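Local structure of adenosylmethionine-8-amino-7-oxononanoate aminotransferase (Methanocaldococcus jannaschii, 6ZHK) at residues K103-I108 against A351-F356; K301-G306 against L310-T315. The protein is a thermostable class-III aminotransferase that probably uses pyridoxal phosphate to move an amino group from S-adenosylmethionine to 8-amino-7-oxononanoate in biotin biosynthesis. All coordinates share one frame; numbering follows the deposited sequence.

Contact 1: K103-I108 against A351-F356; sequences KKLVDI and ATLEIF. With MG (magnesium ion), chain C.
Val-106 O binds a magnesium ion at 2.2 Å; Val-106 is next in the helix to Leu-105, which touches Leu-353 of the second helix. Water 1 lies 2.1 Å from the magnesium ion. Thr-109 OG1, Pro-110 O and Leu-113 O complete the ligands found, so the metal ties the end of helix 96-108 to the loop that follows. It lies off the packed face. On the same helix Lys-103 NZ makes a salt bridge to Asp-107 OD2, 3.0 Å long, one turn on. Asp-107 OD2 accepts with its syn lone pair, the side of the other oxygen.

The two helices meet through Leu-353 alone on the 351-356 side. Its CG is anti to the carbonyl carbon (chi1 -73°), which carries both methyls toward 103-108. Leu-353 CD1 lies 3.7 Å from Lys-104 CB, so the lysine contributes the root of its chain. The same CD1 is 4.1 Å from Leu-105 CD2, and these two leucine side chains run nearly perpendicular. Leu-353 CD2 faces Ile-108 CD1 at 3.2 Å. That is tighter than a normal carbon contact, and the exact spacing is doubtful. The short axes stay 11.3 Å apart and cross at 38°.

This is plain helix-to-helix packing within the class-III aminotransferase chain, away from the predicted active site. Tyr-20 of the second subunit packs on Val-106. Leu-105 and Val-106 pack on strand 115-119, and Thr-352 and Ile-355 on helix 72-82.

Contact 2: K301-G306 against L310-T315; sequences KGLTGG and LAATLT
The backbones of Thr-304 and Leu-310 come closest, with their CA atoms 6.5 Å apart, where a short 3-10 turn faces the start of strand 311-315. Gly-305 N closes the turn on Gly-302 O at 2.7 Å. Leu-303 reaches the strand with its CD2 methyl, which sits 3.7 Å from Leu-310 CG. CG is trans to the backbone N in both leucines (chi1 176° in Leu-303, -173° in Leu-310). The two side chains then cross obliquely, and Leu-303 CD2 comes against both CG and CD2 of Leu-310. Thr-304 adds its methyl: CG2 lies 3.5 Å from Leu-310 CB, a tight contact. Thr-304 OG1 turns back and bonds to Leu-308 O.

Water 2 bridges the two backbones. It is 2.7 Å from Lys-301 O and also 2.7 Å from Leu-310 O. Thr-304 N gives it a weak further bond. Lys-301 NZ bonds to Thr-338 OG1 of the second subunit and to Ile-62 O; no cofactor is attached to it here. Lys-301 is the predicted lysine for the pyridoxal phosphate linkage. A lysine placed just after a strand, followed by an antiparallel strand of the central sheet, is characteristic of fold type I aminotransferases.

In the fold
The centres of contact 1 and contact 2 lie 11 Å apart, and helix 343-358 serves both. Leu-353 points to helix 96-108, whereas Thr-352 packs on the turn of contact 2. Thr-352 OG1 is bonded to Ala-348 O and only packs against Gly-305 N, 3.2 Å away; Thr-352 CB is 3.7 Å from Leu-303 O. Strand 311-315 pairs with strand 115-119, on which helix 96-108 packs. Contact 2 holds the predicted cofactor lysine, Lys-301, whose side chain is about 7 Å from that of Tyr-155, a predicted substrate-binding residue. Contact 1 lies away from the predicted substrate and cofactor sites; its magnesium ion is about 11 Å from the side chain of Ala-312. Both contacts touch the second subunit.

Contact 1: K103-I108 against A351-F356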
loop_
_atom_site.group_PDB
_atom_site.type_symbol
_atom_site.label_atom_id
_atom_site.label_comp_id
_atom_site.label_asym_id
_atom_site.label_seq_id
_atom_site.Cartn_x
_atom_site.Cartn_y
_atom_site.Cartn_z
ATOM N N LYS A 103 20.688 5.164 -0.596
ATOM C CA LYS A 103 22.102 4.801 -0.630
ATOM C C LYS A 103 22.389 3.697 0.401
ATOM O O LYS A 103 23.126 2.759 0.123
ATOM C CB LYS A 103 22.948 6.044 -0.380
ATOM C CG LYS A 103 24.461 5.748 -0.250
ATOM C CD LYS A 103 25.297 7.031 -0.368
ATOM C CE LYS A 103 26.767 6.846 -0.019
ATOM N NZ LYS A 103 27.275 5.548 -0.503
ATOM N N LYS A 104 21.835 3.799 1.604
ATOM C CA LYS A 104 22.112 2.763 2.589
ATOM C C LYS A 104 21.601 1.400 2.123
ATOM O O LYS A 104 22.252 0.376 2.335
ATOM C CB LYS A 104 21.446 3.079 3.929
ATOM C CG LYS A 104 21.989 4.264 4.728
ATOM C CD LYS A 104 23.451 4.197 5.136
ATOM C CE LYS A 104 23.736 5.154 6.297
ATOM N NZ LYS A 104 25.164 5.534 6.293
ATOM N N LEU A 105 20.386 1.366 1.552
ATOM C CA LEU A 105 19.781 0.115 1.088
ATOM C C LEU A 105 20.608 -0.515 -0.033
ATOM O O LEU A 105 20.806 -1.715 0.003
ATOM C CB LEU A 105 18.339 0.360 0.608
ATOM C CG LEU A 105 17.353 0.581 1.752
ATOM C CD1 LEU A 105 15.991 1.046 1.227
ATOM C CD2 LEU A 105 17.214 -0.632 2.665
ATOM N N VAL A 106 21.114 0.288 -0.992
ATOM C CA VAL A 106 21.926 -0.229 -2.079
ATOM C C VAL A 106 23.207 -0.829 -1.482
ATOM O O VAL A 106 23.613 -1.939 -1.893
ATOM C CB VAL A 106 22.155 0.874 -3.145
ATOM C CG1 VAL A 106 23.274 0.542 -4.141
ATOM C CG2 VAL A 106 20.830 1.168 -3.936
ATOM N N ASP A 107 23.793 -0.060 -0.530
ATOM C CA ASP A 107 25.074 -0.450 0.086
ATOM C C ASP A 107 24.945 -1.724 0.919
ATOM O O ASP A 107 25.898 -2.481 0.970
ATOM C CB ASP A 107 25.711 0.690 0.901
ATOM C CG ASP A 107 26.249 1.808 0.027
ATOM O OD1 ASP A 107 26.369 1.590 -1.252
ATOM O OD2 ASP A 107 26.490 2.894 0.584
ATOM N N ILE A 108 23.823 -1.960 1.615
ATOM C CA ILE A 108 23.779 -3.173 2.427
ATOM C C ILE A 108 23.266 -4.385 1.671
ATOM O O ILE A 108 23.284 -5.472 2.231
ATOM C CB ILE A 108 22.941 -3.033 3.697
ATOM C CG1 ILE A 108 21.524 -2.597 3.342
ATOM C CG2 ILE A 108 23.617 -2.129 4.719
ATOM C CD1 ILE A 108 20.643 -2.590 4.558
ATOM N N ALA A 351 16.888 4.979 11.004
ATOM C CA ALA A 351 17.249 4.641 12.376
ATOM C C ALA A 351 17.454 3.137 12.531
ATOM O O ALA A 351 18.385 2.710 13.227
ATOM C CB ALA A 351 16.225 5.107 13.389
ATOM N N THR A 352 16.563 2.354 11.891
ATOM C CA THR A 352 16.644 0.909 11.959
ATOM C C THR A 352 18.013 0.442 11.479
ATOM O O THR A 352 18.657 -0.388 12.164
ATOM C CB THR A 352 15.464 0.212 11.278
ATOM O OG1 THR A 352 14.292 0.649 11.956
ATOM C CG2 THR A 352 15.472 -1.306 11.383
ATOM N N LEU A 353 18.424 0.908 10.292
ATOM C CA LEU A 353 19.673 0.394 9.737
ATOM C C LEU A 353 20.834 0.803 10.627
ATOM O O LEU A 353 21.834 0.077 10.733
ATOM C CB LEU A 353 19.912 0.926 8.329
ATOM C CG LEU A 353 18.999 0.305 7.276
ATOM C CD1 LEU A 353 19.101 1.047 5.943
ATOM C CD2 LEU A 353 19.325 -1.159 7.131
ATOM N N GLU A 354 20.722 1.991 11.190
ATOM C CA GLU A 354 21.771 2.485 12.086
ATOM C C GLU A 354 21.943 1.587 13.310
ATOM O O GLU A 354 23.081 1.311 13.704
ATOM C CB GLU A 354 21.498 3.938 12.495
ATOM C CG GLU A 354 22.163 4.966 11.606
ATOM C CD GLU A 354 21.498 6.340 11.592
ATOM O OE1 GLU A 354 20.724 6.650 12.539
ATOM O OE2 GLU A 354 21.727 7.095 10.607
ATOM N N ILE A 355 20.821 1.098 13.878
ATOM C CA ILE A 355 20.873 0.127 14.958
ATOM C C ILE A 355 21.619 -1.134 14.482
ATOM O O ILE A 355 22.535 -1.596 15.185
ATOM C CB ILE A 355 19.494 -0.194 15.555
ATOM C CG1 ILE A 355 18.914 1.005 16.291
ATOM C CG2 ILE A 355 19.580 -1.433 16.458
ATOM C CD1 ILE A 355 17.433 0.932 16.496
ATOM N N PHE A 356 21.322 -1.615 13.255
ATOM C CA PHE A 356 21.970 -2.823 12.759
ATOM C C PHE A 356 23.486 -2.727 12.826
ATOM O O PHE A 356 24.144 -3.685 13.264
ATOM C CB PHE A 356 21.537 -3.254 11.340
ATOM C CG PHE A 356 20.299 -4.132 11.369
ATOM C CD1 PHE A 356 20.420 -5.495 11.511
ATOM C CD2 PHE A 356 19.018 -3.592 11.340
ATOM C CE1 PHE A 356 19.316 -6.321 11.545
ATOM C CE2 PHE A 356 17.906 -4.416 11.391
ATOM C CZ PHE A 356 18.047 -5.783 11.514
HETATM MG MG MG C . 23.174 -3.492 -3.399
HETATM O O HOH W 1 24.911 -2.605 -4.240
#

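Contact 2: K301-G306 against L310-T315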
loop_
_atom_site.group_PDB
_atom_site.type_symbol
_atom_site.label_atom_id
_atom_site.label_comp_id
_atom_site.label_asym_id
_atom_site.label_seq_id
_atom_site.Cartn_x
_atom_site.Cartn_y
_atom_site.Cartn_z
ATOM N N LYS A 301 8.023 -4.811 5.896
ATOM C CA LYS A 301 7.863 -5.216 7.290
ATOM C C LYS A 301 8.969 -4.640 8.154
ATOM O O LYS A 301 8.828 -3.505 8.552
ATOM C CB LYS A 301 7.774 -6.738 7.478
ATOM C CG LYS A 301 6.465 -7.363 7.054
ATOM C CD LYS A 301 6.468 -8.908 7.126
ATOM C CE LYS A 301 5.269 -9.554 6.469
ATOM N NZ LYS A 301 4.055 -9.275 7.244
ATOM N N GLY A 302 10.061 -5.406 8.397
ATOM C CA GLY A 302 11.072 -4.998 9.373
ATOM C C GLY A 302 11.929 -3.798 8.949
ATOM O O GLY A 302 12.735 -3.307 9.735
ATOM N N LEU A 303 11.796 -3.385 7.675
ATOM C CA LEU A 303 12.491 -2.240 7.137
ATOM C C LEU A 303 12.477 -1.054 8.113
ATOM O O LEU A 303 13.505 -0.387 8.243
ATOM C CB LEU A 303 11.909 -1.955 5.746
ATOM C CG LEU A 303 12.415 -0.740 5.005
ATOM C CD1 LEU A 303 13.939 -0.754 4.795
ATOM C CD2 LEU A 303 11.771 -0.726 3.628
ATOM N N THR A 304 11.310 -0.725 8.727
ATOM C CA THR A 304 11.214 0.420 9.621
ATOM C C THR A 304 11.353 -0.009 11.085
ATOM O O THR A 304 11.009 0.746 11.969
ATOM C CB THR A 304 9.855 1.112 9.436
ATOM O OG1 THR A 304 8.944 0.047 9.699
ATOM C CG2 THR A 304 9.693 1.602 8.024
ATOM N N GLY A 305 11.797 -1.256 11.301
ATOM C CA GLY A 305 11.861 -1.851 12.637
ATOM C C GLY A 305 10.482 -2.212 13.162
ATOM O O GLY A 305 10.357 -2.643 14.287
ATOM N N GLY A 306 9.445 -2.053 12.332
ATOM C CA GLY A 306 8.130 -2.508 12.702
ATOM C C GLY A 306 7.234 -1.323 13.027
ATOM O O GLY A 306 6.140 -1.541 13.529
ATOM N N LEU A 310 6.815 0.919 5.380
ATOM C CA LEU A 310 7.647 1.180 4.210
ATOM C C LEU A 310 7.982 -0.117 3.478
ATOM O O LEU A 310 8.217 -1.142 4.109
ATOM C CB LEU A 310 8.932 1.899 4.635
ATOM C CG LEU A 310 9.814 2.375 3.474
ATOM C CD1 LEU A 310 9.054 3.410 2.633
ATOM C CD2 LEU A 310 11.086 3.003 4.046
ATOM N N ALA A 311 7.986 -0.058 2.146
ATOM C CA ALA A 311 8.515 -1.180 1.402
ATOM C C ALA A 311 9.435 -0.666 0.294
ATOM O O ALA A 311 9.483 0.533 0.009
ATOM C CB ALA A 311 7.397 -2.034 0.915
ATOM N N ALA A 312 10.251 -1.573 -0.262
ATOM C CA ALA A 312 11.132 -1.202 -1.374
ATOM C C ALA A 312 11.279 -2.358 -2.357
ATOM O O ALA A 312 11.258 -3.544 -1.966
ATOM C CB ALA A 312 12.502 -0.868 -0.792
ATOM N N THR A 313 11.414 -2.016 -3.644
ATOM C CA THR A 313 11.744 -3.021 -4.639
ATOM C C THR A 313 13.103 -2.626 -5.218
ATOM O O THR A 313 13.256 -1.553 -5.773
ATOM C CB THR A 313 10.678 -2.982 -5.759
ATOM O OG1 THR A 313 9.387 -3.130 -5.141
ATOM C CG2 THR A 313 10.912 -4.054 -6.800
ATOM N N LEU A 314 14.103 -3.474 -5.034
ATOM C CA LEU A 314 15.421 -3.151 -5.534
ATOM C C LEU A 314 15.689 -3.961 -6.818
ATOM O O LEU A 314 15.340 -5.137 -6.888
ATOM C CB LEU A 314 16.436 -3.566 -4.443
ATOM C CG LEU A 314 16.760 -2.450 -3.470
ATOM C CD1 LEU A 314 15.573 -2.100 -2.556
ATOM C CD2 LEU A 314 18.097 -2.662 -2.763
ATOM N N THR A 315 16.372 -3.351 -7.802
ATOM C CA THR A 315 16.650 -4.012 -9.077
ATOM C C THR A 315 18.109 -3.738 -9.504
ATOM O O THR A 315 18.826 -2.916 -8.891
ATOM C CB THR A 315 15.718 -3.540 -10.214
ATOM O OG1 THR A 315 16.172 -2.254 -10.627
ATOM C CG2 THR A 315 14.285 -3.311 -9.782
HETATM O O HOH W 2 8.596 -1.473 6.789
#